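Local structure of phenylalanine--tRNA ligase beta subunit (Pyrococcus horikoshii, 2CXI) at residues Asn55-Trp60 against Leu131-Arg136; Asp99-Gly104 against Met212-Asn217; Lys128-Leu131 against Arg136-Glu139; Ile233-Trp238 against Leu245-Met250. The protein attaches phenylalanine to tRNA(Phe) at the expense of ATP as part of an alpha2-beta2 synthetase, this fragment being the N-terminal part of beta, including the B3/4 editing domain. One frame throughout, in Å; residues are numbered along the deposited sequence.

Interaction 1 (Asn55-Trp60 against Leu131-Arg136); sequences NRPDLW and LTFGRR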
loop_
_atom_site.group_PDB
_atom_site.type_symbol
_atom_site.label_atom_id
_atom_site.label_comp_id
_atom_site.label_asym_id
_atom_site.label_seq_id
_atom_site.Cartn_x
_atom_site.Cartn_y
_atom_site.Cartn_z
ATOM N N ASN A 55 36.281 -12.842 22.588
ATOM C CA ASN A 55 35.029 -12.189 22.997
ATOM C C ASN A 55 34.744 -10.889 22.235
ATOM O O ASN A 55 33.773 -10.198 22.532
ATOM C CB ASN A 55 35.086 -11.903 24.500
ATOM C CG ASN A 55 35.126 -13.165 25.307
ATOM O OD1 ASN A 55 36.038 -13.381 26.116
ATOM N ND2 ASN A 55 34.163 -14.046 25.062
ATOM N N ARG A 56 35.614 -10.566 21.268
ATOM C CA ARG A 56 35.491 -9.328 20.504
ATOM C C ARG A 56 35.439 -9.587 18.973
ATOM O O ARG A 56 36.442 -9.392 18.269
ATOM C CB ARG A 56 36.596 -8.325 20.917
ATOM C CG ARG A 56 36.186 -7.443 22.133
ATOM C CD ARG A 56 37.090 -6.297 22.441
ATOM N NE ARG A 56 36.979 -5.268 21.427
ATOM C CZ ARG A 56 37.483 -4.050 21.535
ATOM N NH1 ARG A 56 38.161 -3.696 22.639
ATOM N NH2 ARG A 56 37.321 -3.173 20.535
ATOM N N PRO A 57 34.268 -10.014 18.473
ATOM C CA PRO A 57 34.056 -10.184 17.023
ATOM C C PRO A 57 34.370 -8.897 16.214
ATOM O O PRO A 57 34.721 -8.989 15.054
ATOM C CB PRO A 57 32.556 -10.558 16.893
ATOM C CG PRO A 57 32.118 -10.966 18.275
ATOM C CD PRO A 57 33.080 -10.407 19.274
ATOM N N ASP A 58 34.267 -7.733 16.844
ATOM C CA ASP A 58 34.550 -6.471 16.180
ATOM C C ASP A 58 35.991 -6.447 15.677
ATOM O O ASP A 58 36.281 -5.742 14.727
ATOM C CB ASP A 58 34.229 -5.246 17.053
ATOM C CG ASP A 58 35.202 -5.029 18.197
ATOM O OD1 ASP A 58 36.100 -4.163 18.095
ATOM O OD2 ASP A 58 35.150 -5.652 19.259
ATOM N N LEU A 59 36.866 -7.271 16.298
ATOM C CA LEU A 59 38.284 -7.253 16.001
ATOM C C LEU A 59 38.668 -8.278 14.980
ATOM O O LEU A 59 39.870 -8.464 14.755
ATOM C CB LEU A 59 39.116 -7.477 17.289
ATOM C CG LEU A 59 39.614 -6.277 18.102
ATOM C CD1 LEU A 59 38.945 -4.980 17.739
ATOM C CD2 LEU A 59 39.634 -6.457 19.638
ATOM N N TRP A 60 37.700 -8.938 14.351
ATOM C CA TRP A 60 38.017 -10.058 13.455
ATOM C C TRP A 60 37.933 -9.764 11.985
ATOM O O TRP A 60 37.600 -10.666 11.190
ATOM C CB TRP A 60 37.146 -11.288 13.752
ATOM C CG TRP A 60 37.210 -11.773 15.123
ATOM C CD1 TRP A 60 38.153 -11.475 16.081
ATOM C CD2 TRP A 60 36.279 -12.654 15.737
ATOM N NE1 TRP A 60 37.844 -12.114 17.254
ATOM C CE2 TRP A 60 36.694 -12.844 17.067
ATOM C CE3 TRP A 60 35.105 -13.308 15.292
ATOM C CZ2 TRP A 60 35.994 -13.653 17.965
ATOM C CZ3 TRP A 60 34.412 -14.099 16.191
ATOM C CH2 TRP A 60 34.869 -14.268 17.510
ATOM N N LEU A 131 31.136 -18.938 12.908
ATOM C CA LEU A 131 31.850 -20.124 13.415
ATOM C C LEU A 131 32.036 -20.110 14.919
ATOM O O LEU A 131 31.670 -21.080 15.597
ATOM C CB LEU A 131 33.222 -20.272 12.740
ATOM C CG LEU A 131 34.260 -21.279 13.276
ATOM C CD1 LEU A 131 33.831 -22.722 13.166
ATOM C CD2 LEU A 131 35.550 -21.036 12.465
ATOM N N THR A 132 32.627 -19.013 15.406
ATOM C CA THR A 132 33.113 -18.850 16.780
ATOM C C THR A 132 32.045 -18.282 17.715
ATOM O O THR A 132 31.583 -18.931 18.652
ATOM C CB THR A 132 34.284 -17.835 16.774
ATOM O OG1 THR A 132 35.293 -18.262 15.844
ATOM C CG2 THR A 132 34.996 -17.845 18.086
ATOM N N PHE A 133 31.688 -17.036 17.462
ATOM C CA PHE A 133 30.655 -16.355 18.257
ATOM C C PHE A 133 29.315 -17.062 18.090
ATOM O O PHE A 133 28.566 -17.235 19.052
ATOM C CB PHE A 133 30.578 -14.888 17.794
ATOM C CG PHE A 133 29.687 -14.012 18.632
ATOM C CD1 PHE A 133 30.082 -13.590 19.880
ATOM C CD2 PHE A 133 28.452 -13.580 18.125
ATOM C CE1 PHE A 133 29.264 -12.728 20.643
ATOM C CE2 PHE A 133 27.608 -12.749 18.875
ATOM C CZ PHE A 133 28.023 -12.302 20.125
ATOM N N GLY A 134 29.028 -17.533 16.877
ATOM C CA GLY A 134 27.708 -18.109 16.599
ATOM C C GLY A 134 27.597 -19.630 16.726
ATOM O O GLY A 134 26.598 -20.219 16.301
ATOM N N ARG A 135 28.642 -20.269 17.243
ATOM C CA ARG A 135 28.698 -21.741 17.451
ATOM C C ARG A 135 28.282 -22.539 16.208
ATOM O O ARG A 135 27.238 -23.218 16.192
ATOM C CB ARG A 135 27.892 -22.216 18.685
ATOM C CG ARG A 135 28.017 -21.340 19.946
ATOM C CD ARG A 135 29.313 -21.398 20.827
ATOM N NE ARG A 135 29.912 -22.712 21.017
ATOM C CZ ARG A 135 30.890 -22.985 21.899
ATOM N NH1 ARG A 135 31.361 -22.051 22.701
ATOM N NH2 ARG A 135 31.394 -24.203 21.981
ATOM N N ARG A 136 29.122 -22.420 15.184
ATOM C CA ARG A 136 28.958 -23.088 13.913
ATOM C C ARG A 136 27.535 -22.782 13.366
ATOM O O ARG A 136 26.807 -23.701 12.937
ATOM C CB ARG A 136 29.221 -24.598 14.060
ATOM C CG ARG A 136 30.669 -24.976 14.465
ATOM C CD ARG A 136 30.846 -26.485 14.490
ATOM N NE ARG A 136 30.133 -27.045 15.649
ATOM C CZ ARG A 136 30.119 -28.333 15.980
ATOM N NH1 ARG A 136 30.773 -29.235 15.221
ATOM N NH2 ARG A 136 29.462 -28.730 17.070
#

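Interaction 2 (Asp99-Gly104 against Met212-Asn217); sequences DIRPYG and MPPIIN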
loop_
_atom_site.group_PDB
_atom_site.type_symbol
_atom_site.label_atom_id
_atom_site.label_comp_id
_atom_site.label_asym_id
_atom_site.label_seq_id
_atom_site.Cartn_x
_atom_site.Cartn_y
_atom_site.Cartn_z
ATOM N N ASP A 99 10.139 -21.897 18.064
ATOM C CA ASP A 99 10.860 -23.049 18.573
ATOM C C ASP A 99 11.660 -23.682 17.449
ATOM O O ASP A 99 12.065 -24.841 17.531
ATOM C CB ASP A 99 9.873 -24.054 19.210
ATOM C CG ASP A 99 10.564 -25.070 20.118
ATOM O OD1 ASP A 99 11.606 -24.726 20.762
ATOM O OD2 ASP A 99 10.130 -26.246 20.220
ATOM N N ILE A 100 11.919 -22.915 16.383
ATOM C CA ILE A 100 12.695 -23.429 15.254
ATOM C C ILE A 100 13.967 -22.594 15.028
ATOM O O ILE A 100 15.096 -23.156 14.954
ATOM C CB ILE A 100 11.801 -23.486 13.943
ATOM C CG1 ILE A 100 10.558 -24.371 14.169
ATOM C CG2 ILE A 100 12.639 -23.908 12.700
ATOM C CD1 ILE A 100 9.484 -24.282 13.066
ATOM N N ARG A 101 13.789 -21.275 14.902
ATOM C CA ARG A 101 14.924 -20.333 14.836
ATOM C C ARG A 101 14.355 -18.917 15.091
ATOM O O ARG A 101 14.086 -18.168 14.152
ATOM C CB ARG A 101 15.670 -20.448 13.496
ATOM C CG ARG A 101 17.033 -19.705 13.476
ATOM C CD ARG A 101 17.902 -19.998 12.227
ATOM N NE ARG A 101 19.230 -19.381 12.401
ATOM C CZ ARG A 101 20.205 -19.878 13.161
ATOM N NH1 ARG A 101 21.344 -19.194 13.296
ATOM N NH2 ARG A 101 20.065 -21.058 13.794
ATOM N N PRO A 102 14.101 -18.596 16.373
ATOM C CA PRO A 102 13.125 -17.554 16.717
ATOM C C PRO A 102 13.430 -16.131 16.258
ATOM O O PRO A 102 12.483 -15.432 15.870
ATOM C CB PRO A 102 13.048 -17.629 18.259
ATOM C CG PRO A 102 14.325 -18.347 18.687
ATOM C CD PRO A 102 14.631 -19.283 17.569
ATOM N N TYR A 103 14.698 -15.694 16.289
ATOM C CA TYR A 103 15.027 -14.262 16.086
ATOM C C TYR A 103 15.706 -13.974 14.771
ATOM O O TYR A 103 16.566 -14.729 14.353
ATOM C CB TYR A 103 15.894 -13.701 17.232
ATOM C CG TYR A 103 15.186 -13.839 18.551
ATOM C CD1 TYR A 103 14.073 -13.023 18.849
ATOM C CD2 TYR A 103 15.583 -14.806 19.492
ATOM C CE1 TYR A 103 13.382 -13.178 20.071
ATOM C CE2 TYR A 103 14.916 -14.961 20.706
ATOM C CZ TYR A 103 13.814 -14.144 20.981
ATOM O OH TYR A 103 13.163 -14.293 22.178
ATOM N N GLY A 104 15.288 -12.866 14.144
ATOM C CA GLY A 104 15.928 -12.242 12.970
ATOM C C GLY A 104 16.030 -10.741 13.271
ATOM O O GLY A 104 15.096 -10.114 13.841
HETATM N N MSE A 212 17.583 -19.904 2.996
HETATM C CA MSE A 212 16.980 -20.671 4.060
HETATM C C MSE A 212 17.914 -20.658 5.272
HETATM O O MSE A 212 18.844 -21.481 5.325
HETATM C CB MSE A 212 16.743 -22.118 3.574
HETATM C CG MSE A 212 16.347 -23.067 4.679
HETATM SE SE MSE A 212 15.807 -24.873 4.009
HETATM C CE MSE A 212 17.288 -25.299 2.990
ATOM N N PRO A 213 17.754 -19.710 6.225
ATOM C CA PRO A 213 18.626 -19.727 7.424
ATOM C C PRO A 213 18.470 -21.041 8.224
ATOM O O PRO A 213 17.355 -21.597 8.293
ATOM C CB PRO A 213 18.140 -18.531 8.236
ATOM C CG PRO A 213 17.522 -17.590 7.200
ATOM C CD PRO A 213 16.824 -18.570 6.234
ATOM N N PRO A 214 19.541 -21.564 8.813
ATOM C CA PRO A 214 20.912 -21.061 8.698
ATOM C C PRO A 214 21.740 -21.900 7.729
ATOM O O PRO A 214 22.932 -22.164 7.989
ATOM C CB PRO A 214 21.448 -21.303 10.125
ATOM C CG PRO A 214 20.797 -22.642 10.522
ATOM C CD PRO A 214 19.451 -22.678 9.780
ATOM N N ILE A 215 21.124 -22.306 6.621
ATOM C CA ILE A 215 21.654 -23.347 5.728
ATOM C C ILE A 215 22.390 -22.791 4.499
ATOM O O ILE A 215 23.587 -23.005 4.351
ATOM C CB ILE A 215 20.506 -24.306 5.295
ATOM C CG1 ILE A 215 19.785 -24.912 6.533
ATOM C CG2 ILE A 215 21.044 -25.424 4.315
ATOM C CD1 ILE A 215 20.719 -25.727 7.532
ATOM N N ILE A 216 21.697 -22.036 3.646
ATOM C CA ILE A 216 22.283 -21.583 2.379
ATOM C C ILE A 216 21.453 -20.440 1.798
ATOM O O ILE A 216 20.227 -20.402 1.975
ATOM C CB ILE A 216 22.324 -22.781 1.350
ATOM C CG1 ILE A 216 23.216 -22.476 0.126
ATOM C CG2 ILE A 216 20.898 -23.293 0.993
ATOM C CD1 ILE A 216 24.693 -22.384 0.512
ATOM N N ASN A 217 22.138 -19.554 1.082
ATOM C CA ASN A 217 21.514 -18.515 0.293
ATOM C C ASN A 217 21.069 -19.018 -1.093
ATOM O O ASN A 217 21.462 -20.121 -1.546
ATOM C CB ASN A 217 22.438 -17.261 0.184
ATOM C CG ASN A 217 23.842 -17.579 -0.343
ATOM O OD1 ASN A 217 24.385 -18.682 -0.131
ATOM N ND2 ASN A 217 24.463 -16.593 -0.986
#

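Interaction 3 (Lys128-Leu131 against Arg136-Glu139); sequences KIAL and RRRE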
loop_
_atom_site.group_PDB
_atom_site.type_symbol
_atom_site.label_atom_id
_atom_site.label_comp_id
_atom_site.label_asym_id
_atom_site.label_seq_id
_atom_site.Cartn_x
_atom_site.Cartn_y
_atom_site.Cartn_z
ATOM N N LYS A 128 33.561 -15.928 10.084
ATOM C CA LYS A 128 34.257 -15.961 11.404
ATOM C C LYS A 128 33.290 -15.690 12.545
ATOM O O LYS A 128 33.333 -16.358 13.580
ATOM C CB LYS A 128 35.391 -14.941 11.457
ATOM C CG LYS A 128 36.465 -15.159 10.394
ATOM C CD LYS A 128 37.289 -16.445 10.627
ATOM C CE LYS A 128 38.073 -16.781 9.366
ATOM N NZ LYS A 128 39.037 -17.934 9.595
ATOM N N ILE A 129 32.376 -14.730 12.373
ATOM C CA ILE A 129 31.364 -14.535 13.428
ATOM C C ILE A 129 30.510 -15.797 13.638
ATOM O O ILE A 129 30.286 -16.237 14.779
ATOM C CB ILE A 129 30.455 -13.283 13.154
ATOM C CG1 ILE A 129 31.309 -11.992 13.219
ATOM C CG2 ILE A 129 29.290 -13.256 14.192
ATOM C CD1 ILE A 129 30.553 -10.756 12.867
ATOM N N ALA A 130 30.019 -16.362 12.544
ATOM C CA ALA A 130 29.158 -17.551 12.616
ATOM C C ALA A 130 29.852 -18.763 13.203
ATOM O O ALA A 130 29.236 -19.536 13.908
ATOM C CB ALA A 130 28.610 -17.897 11.233
ATOM N N LEU A 131 31.136 -18.938 12.908
ATOM C CA LEU A 131 31.850 -20.124 13.415
ATOM C C LEU A 131 32.036 -20.110 14.919
ATOM O O LEU A 131 31.670 -21.080 15.597
ATOM C CB LEU A 131 33.222 -20.272 12.740
ATOM C CG LEU A 131 34.260 -21.279 13.276
ATOM C CD1 LEU A 131 33.831 -22.722 13.166
ATOM C CD2 LEU A 131 35.550 -21.036 12.465
ATOM N N ARG A 136 29.122 -22.420 15.184
ATOM C CA ARG A 136 28.958 -23.088 13.913
ATOM C C ARG A 136 27.535 -22.782 13.366
ATOM O O ARG A 136 26.807 -23.701 12.937
ATOM C CB ARG A 136 29.221 -24.598 14.060
ATOM C CG ARG A 136 30.669 -24.976 14.465
ATOM C CD ARG A 136 30.846 -26.485 14.490
ATOM N NE ARG A 136 30.133 -27.045 15.649
ATOM C CZ ARG A 136 30.119 -28.333 15.980
ATOM N NH1 ARG A 136 30.773 -29.235 15.221
ATOM N NH2 ARG A 136 29.462 -28.730 17.070
ATOM N N ARG A 137 27.151 -21.499 13.458
ATOM C CA ARG A 137 25.914 -20.947 12.847
ATOM C C ARG A 137 24.648 -21.153 13.711
ATOM O O ARG A 137 23.618 -20.539 13.452
ATOM C CB ARG A 137 25.667 -21.576 11.476
ATOM C CG ARG A 137 26.660 -21.249 10.378
ATOM C CD ARG A 137 26.027 -21.532 8.991
ATOM N NE ARG A 137 26.973 -21.357 7.881
ATOM C CZ ARG A 137 26.677 -21.614 6.603
ATOM N NH1 ARG A 137 25.471 -22.061 6.280
ATOM N NH2 ARG A 137 27.601 -21.440 5.639
ATOM N N ARG A 138 24.705 -22.039 14.711
ATOM C CA ARG A 138 23.448 -22.317 15.456
ATOM C C ARG A 138 22.989 -21.096 16.204
ATOM O O ARG A 138 21.807 -20.762 16.183
ATOM C CB ARG A 138 23.588 -23.487 16.435
ATOM C CG ARG A 138 22.245 -23.879 16.989
ATOM C CD ARG A 138 22.246 -25.003 18.086
ATOM N NE ARG A 138 21.004 -24.758 18.786
ATOM C CZ ARG A 138 20.877 -23.932 19.808
ATOM N NH1 ARG A 138 21.940 -23.300 20.315
ATOM N NH2 ARG A 138 19.662 -23.732 20.307
ATOM N N GLU A 139 23.935 -20.411 16.867
ATOM C CA GLU A 139 23.599 -19.231 17.672
ATOM C C GLU A 139 23.500 -17.945 16.847
ATOM O O GLU A 139 22.727 -17.065 17.204
ATOM C CB GLU A 139 24.574 -19.062 18.867
ATOM C CG GLU A 139 24.377 -20.181 19.877
ATOM C CD GLU A 139 25.390 -20.182 21.013
ATOM O OE1 GLU A 139 25.643 -21.296 21.572
ATOM O OE2 GLU A 139 25.914 -19.084 21.403
#

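Interaction 4 (Ile233-Trp238 against Leu245-Met250); sequences IDVTGW and LALNVM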
loop_
_atom_site.group_PDB
_atom_site.type_symbol
_atom_site.label_atom_id
_atom_site.label_comp_id
_atom_site.label_asym_id
_atom_site.label_seq_id
_atom_site.Cartn_x
_atom_site.Cartn_y
_atom_site.Cartn_z
ATOM N N ILE A 233 21.248 -6.954 5.166
ATOM C CA ILE A 233 21.896 -7.990 6.041
ATOM C C ILE A 233 20.862 -8.621 6.956
ATOM O O ILE A 233 20.053 -7.898 7.546
ATOM C CB ILE A 233 23.031 -7.359 6.889
ATOM C CG1 ILE A 233 24.130 -6.690 6.011
ATOM C CG2 ILE A 233 23.680 -8.437 7.875
ATOM C CD1 ILE A 233 24.843 -5.540 6.776
ATOM N N ASP A 234 20.865 -9.951 7.081
ATOM C CA ASP A 234 19.989 -10.604 8.069
ATOM C C ASP A 234 20.863 -11.375 9.054
ATOM O O ASP A 234 21.903 -11.937 8.653
ATOM C CB ASP A 234 18.923 -11.511 7.424
ATOM C CG ASP A 234 19.435 -12.943 7.109
ATOM O OD1 ASP A 234 18.999 -13.928 7.776
ATOM O OD2 ASP A 234 20.287 -13.174 6.228
ATOM N N VAL A 235 20.463 -11.390 10.321
ATOM C CA VAL A 235 21.137 -12.232 11.303
ATOM C C VAL A 235 20.081 -12.954 12.083
ATOM O O VAL A 235 19.146 -12.317 12.579
ATOM C CB VAL A 235 21.960 -11.408 12.303
ATOM C CG1 VAL A 235 22.887 -12.359 13.125
ATOM C CG2 VAL A 235 22.764 -10.264 11.595
ATOM N N THR A 236 20.214 -14.277 12.154
ATOM C CA THR A 236 19.255 -15.100 12.875
ATOM C C THR A 236 19.914 -15.908 13.995
ATOM O O THR A 236 21.129 -16.203 13.933
ATOM C CB THR A 236 18.511 -16.061 11.940
ATOM O OG1 THR A 236 19.465 -16.824 11.180
ATOM C CG2 THR A 236 17.632 -15.276 10.877
ATOM N N GLY A 237 19.092 -16.332 14.950
ATOM C CA GLY A 237 19.582 -17.208 16.004
ATOM C C GLY A 237 18.589 -17.305 17.131
ATOM O O GLY A 237 17.389 -17.113 16.930
ATOM N N TRP A 238 19.106 -17.663 18.301
ATOM C CA TRP A 238 18.291 -18.070 19.449
ATOM C C TRP A 238 18.154 -17.020 20.565
ATOM O O TRP A 238 17.259 -17.139 21.413
ATOM C CB TRP A 238 18.855 -19.392 20.005
ATOM C CG TRP A 238 18.383 -20.569 19.148
ATOM C CD1 TRP A 238 19.008 -21.112 18.037
ATOM C CD2 TRP A 238 17.146 -21.286 19.290
ATOM N NE1 TRP A 238 18.244 -22.121 17.508
ATOM C CE2 TRP A 238 17.099 -22.258 18.259
ATOM C CE3 TRP A 238 16.069 -21.208 20.199
ATOM C CZ2 TRP A 238 16.031 -23.161 18.116
ATOM C CZ3 TRP A 238 15.005 -22.104 20.050
ATOM C CH2 TRP A 238 14.994 -23.062 19.020
ATOM N N LEU A 245 24.330 -8.039 18.558
ATOM C CA LEU A 245 25.785 -7.811 18.619
ATOM C C LEU A 245 26.416 -8.063 17.256
ATOM O O LEU A 245 27.131 -7.205 16.737
ATOM C CB LEU A 245 26.427 -8.700 19.697
ATOM C CG LEU A 245 27.880 -8.380 20.081
ATOM C CD1 LEU A 245 28.894 -8.911 19.014
ATOM C CD2 LEU A 245 28.050 -6.892 20.416
ATOM N N ALA A 246 26.113 -9.232 16.675
ATOM C CA ALA A 246 26.667 -9.640 15.388
ATOM C C ALA A 246 26.264 -8.637 14.264
ATOM O O ALA A 246 27.082 -8.211 13.416
ATOM C CB ALA A 246 26.160 -11.032 15.061
ATOM N N LEU A 247 25.012 -8.211 14.286
ATOM C CA LEU A 247 24.544 -7.225 13.296
ATOM C C LEU A 247 25.319 -5.905 13.457
ATOM O O LEU A 247 25.735 -5.277 12.471
ATOM C CB LEU A 247 23.042 -6.955 13.535
ATOM C CG LEU A 247 22.416 -5.934 12.570
ATOM C CD1 LEU A 247 22.348 -6.581 11.114
ATOM C CD2 LEU A 247 21.012 -5.486 13.067
ATOM N N ASN A 248 25.504 -5.482 14.710
ATOM C CA ASN A 248 26.228 -4.286 15.012
ATOM C C ASN A 248 27.656 -4.343 14.492
ATOM O O ASN A 248 28.148 -3.361 13.940
ATOM C CB ASN A 248 26.207 -3.992 16.508
ATOM C CG ASN A 248 24.768 -3.617 17.037
ATOM O OD1 ASN A 248 24.530 -3.534 18.262
ATOM N ND2 ASN A 248 23.874 -3.354 16.130
ATOM N N VAL A 249 28.326 -5.477 14.717
ATOM C CA VAL A 249 29.667 -5.677 14.176
ATOM C C VAL A 249 29.656 -5.529 12.619
ATOM O O VAL A 249 30.459 -4.791 12.055
ATOM C CB VAL A 249 30.252 -7.042 14.660
ATOM C CG1 VAL A 249 31.513 -7.426 13.846
ATOM C CG2 VAL A 249 30.544 -6.987 16.188
HETATM N N MSE A 250 28.738 -6.221 11.946
HETATM C CA MSE A 250 28.631 -6.181 10.463
HETATM C C MSE A 250 28.442 -4.760 9.942
HETATM O O MSE A 250 29.137 -4.341 9.016
HETATM C CB MSE A 250 27.462 -7.039 9.935
HETATM C CG MSE A 250 27.606 -8.547 10.101
HETATM SE SE MSE A 250 29.229 -9.313 9.134
HETATM C CE MSE A 250 29.179 -8.317 7.511
#

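Interaction 1 (Asn55-Trp60 against Leu131-Arg136)
Pro57 sets CG over one face of the Phe133 ring, a CH-pi contact in which CG lies 4.1 Å from the ring centroid and 27° off its normal. The nearest ring atom, Phe133 CD1, is 3.7 Å from Pro57 CG. With CG anti to the backbone N (chi1 -173°), the phenyl group reaches out from the last turn of its helix to meet the proline, and the two side chains stand at about a right angle. The Trp60 indole joins this close-packed part from its own side: Pro57 CA lies over the centre of one of its faces, 3.5 Å above the plane. At its far end the indole meets Thr132 obliquely but closely, CH2 coming within 3.6 Å of Thr132 CG2. Packing is looser where Trp60 CZ3 stays 4.2 Å from Phe133 CB. Pro57 and Trp60 are buried, whereas Thr132 is partly open to solvent. Carbon packing carries the contact, without hydrogen bonds between the segments. Trp60 NE1 is tied elsewhere, to the carbonyl of Asp53. In the fold, the loop between strand 44-51 and helix 62-72 is laid against the C-terminal end of helix 116-133, while Leu245 of helix 240-255 touches both Pro57 and Phe133.

Interaction 2 (Asp99-Gly104 against Met212-Asn217)
The guanidinium group of Arg101 carries the Pro214 ring on one face, with CB centred 3.6 Å above its plane. Pro214 CG leans toward one end of the group, 3.7 Å from Arg101 NH2, so the proline spreads across the flat cation and does not merely touch its rim. Pro213 comes in obliquely and less closely, its CB 4.3 Å from Arg101 CD. The nitrogens turn to other partners: NE donates to Thr236 OG1, NH1 to the carbonyl of Arg137 and NH2 to that of Arg138. Three bonds on three different nitrogens fix the rotation of the group and present its face to the proline, an instructive case of a buried arginine whose charge is answered by neutral oxygens. With CG anti to the backbone N (chi1 -168°), the side chain is extended as far as NE, after which a turn about the CD-NE bond (chi4 78°) sets the guanidinium plane across the proline; Arg101 CD passes 3.9 Å from Pro214 CD on the way.

The other partner is shaped by its backbone. A cis peptide joins Pro213 to Pro214, and immediately afterwards Ile215 and Ile216 both face Met212, a selenomethionine here, in a classic beta bulge. Met212 O accepts a bond from Ile215 N at 2.7 Å, closing the tight turn on which Pro214 is displayed. The contact connects the approach to strand 103-110 with the turn between strands 209-212 and 216-217. Ala141 of strand 140-146 touches both Arg101 and Pro214, and Pro200 of strand 199-204 also packs against the arginine.

Interaction 3 (Lys128-Leu131 against Arg136-Glu139)
The C-terminal end of helix 116-133 illustrates how a chain can leave a helix by doubling back over its last carbonyls. The helix widens into a pi-type turn, and the residues that follow, Arg135 to Arg137, have positive phi angles that fold the backbone back across the helix end. Arg137 N donates to Ala130 O over 2.9 Å, with an N-H...O angle of 147° and the donor 42° out of the carbonyl plane, beside a straighter bond from Arg136 N to Leu131 O that closes a six-residue turn. Arg136 N also stands 3.2 Å from Ala130 O, but the angle is too poor for bonding, and each amide therefore serves its own carbonyl.

Side chains add a thin apolar layer around these bonds. The buried Ala130 CB meets the aliphatic part of Arg137 at CG, 4.0 Å away. That CG is anti to the carbonyl carbon (chi1 -67°) and so lies beside the very backbone N that bonds to Ala130 O, which packs hydrocarbon next to the hydrogen bond. Arg137 then runs out extended from CG to NE, and its NH1 is bonded to the carbonyls of Pro214 and Ile215, while its own carbonyl receives Arg101.

Two carbonyls that the ending helix can no longer bond in its regular pattern are thereby satisfied by main-chain amides from beyond the helix. Because the backbone does the capping, the Arg137 side chain is left to bind the 212-217 turn.

Interaction 4 (Ile233-Trp238 against Leu245-Met250)
Val235 overlaps Leu247 and Ala246 with both of its methyl groups, one for each neighbour. CG2 lies 3.7 Å from Leu247 CD1 and nearly as close to Leu247 CB, whereas CG1, anti to the backbone N (chi1 -168°), reaches Ala246 CB at 4.0 Å. The valine thus straddles two successive residues of the helix. Two residues back along the strand, Ile233 faces the same way: its CG2 is 4.0 Å from Leu247 CD1, so that this one leucine methyl is shared by both strand side chains. The longer branch of Ile233 carries CD1 to within 4.4 Å of CB of Met250, a selenomethionine in this crystal, a more distant contact, also buried. Everything that meets is hydrocarbon and buried. The short axes run nearly antiparallel, at 157°, and approach to 8.7 Å, forming the strand-to-helix half of a beta-alpha-beta crossover that leads to the parallel strand 260-267. Strand 231-237 lies between strands 103-110 and 140-146 in the mixed sheet, and helix 240-255 covers their face: Leu247 also touches Val105 and Ala107, Ala246 touches Val140, and Ile129 of helix 116-133 packs beside Ala246.

Interactions 2 and 3 interlock through exchanged arginines: Arg101 NH1 lies 2.6 Å from Arg137 O, and Arg137 NH1 lies 2.9 Å from Ile215 O. Interaction 4 joins the same network, Arg101 NE being 2.8 Å from Thr236 OG1. Interactions 1 and 3 share Leu131 and Arg136 at one helix end, their centres about 7 Å apart. Hydrophobic packing carries interaction 1 on to interaction 4, with Phe133 CZ 3.7 Å from Leu245 CD1. Interaction 1 lies nearest the metal site: the side chain of Pro57 is about 7 Å from that of Asp331, a predicted magnesium ligand shared with the alpha subunit. The other three lie away from that site.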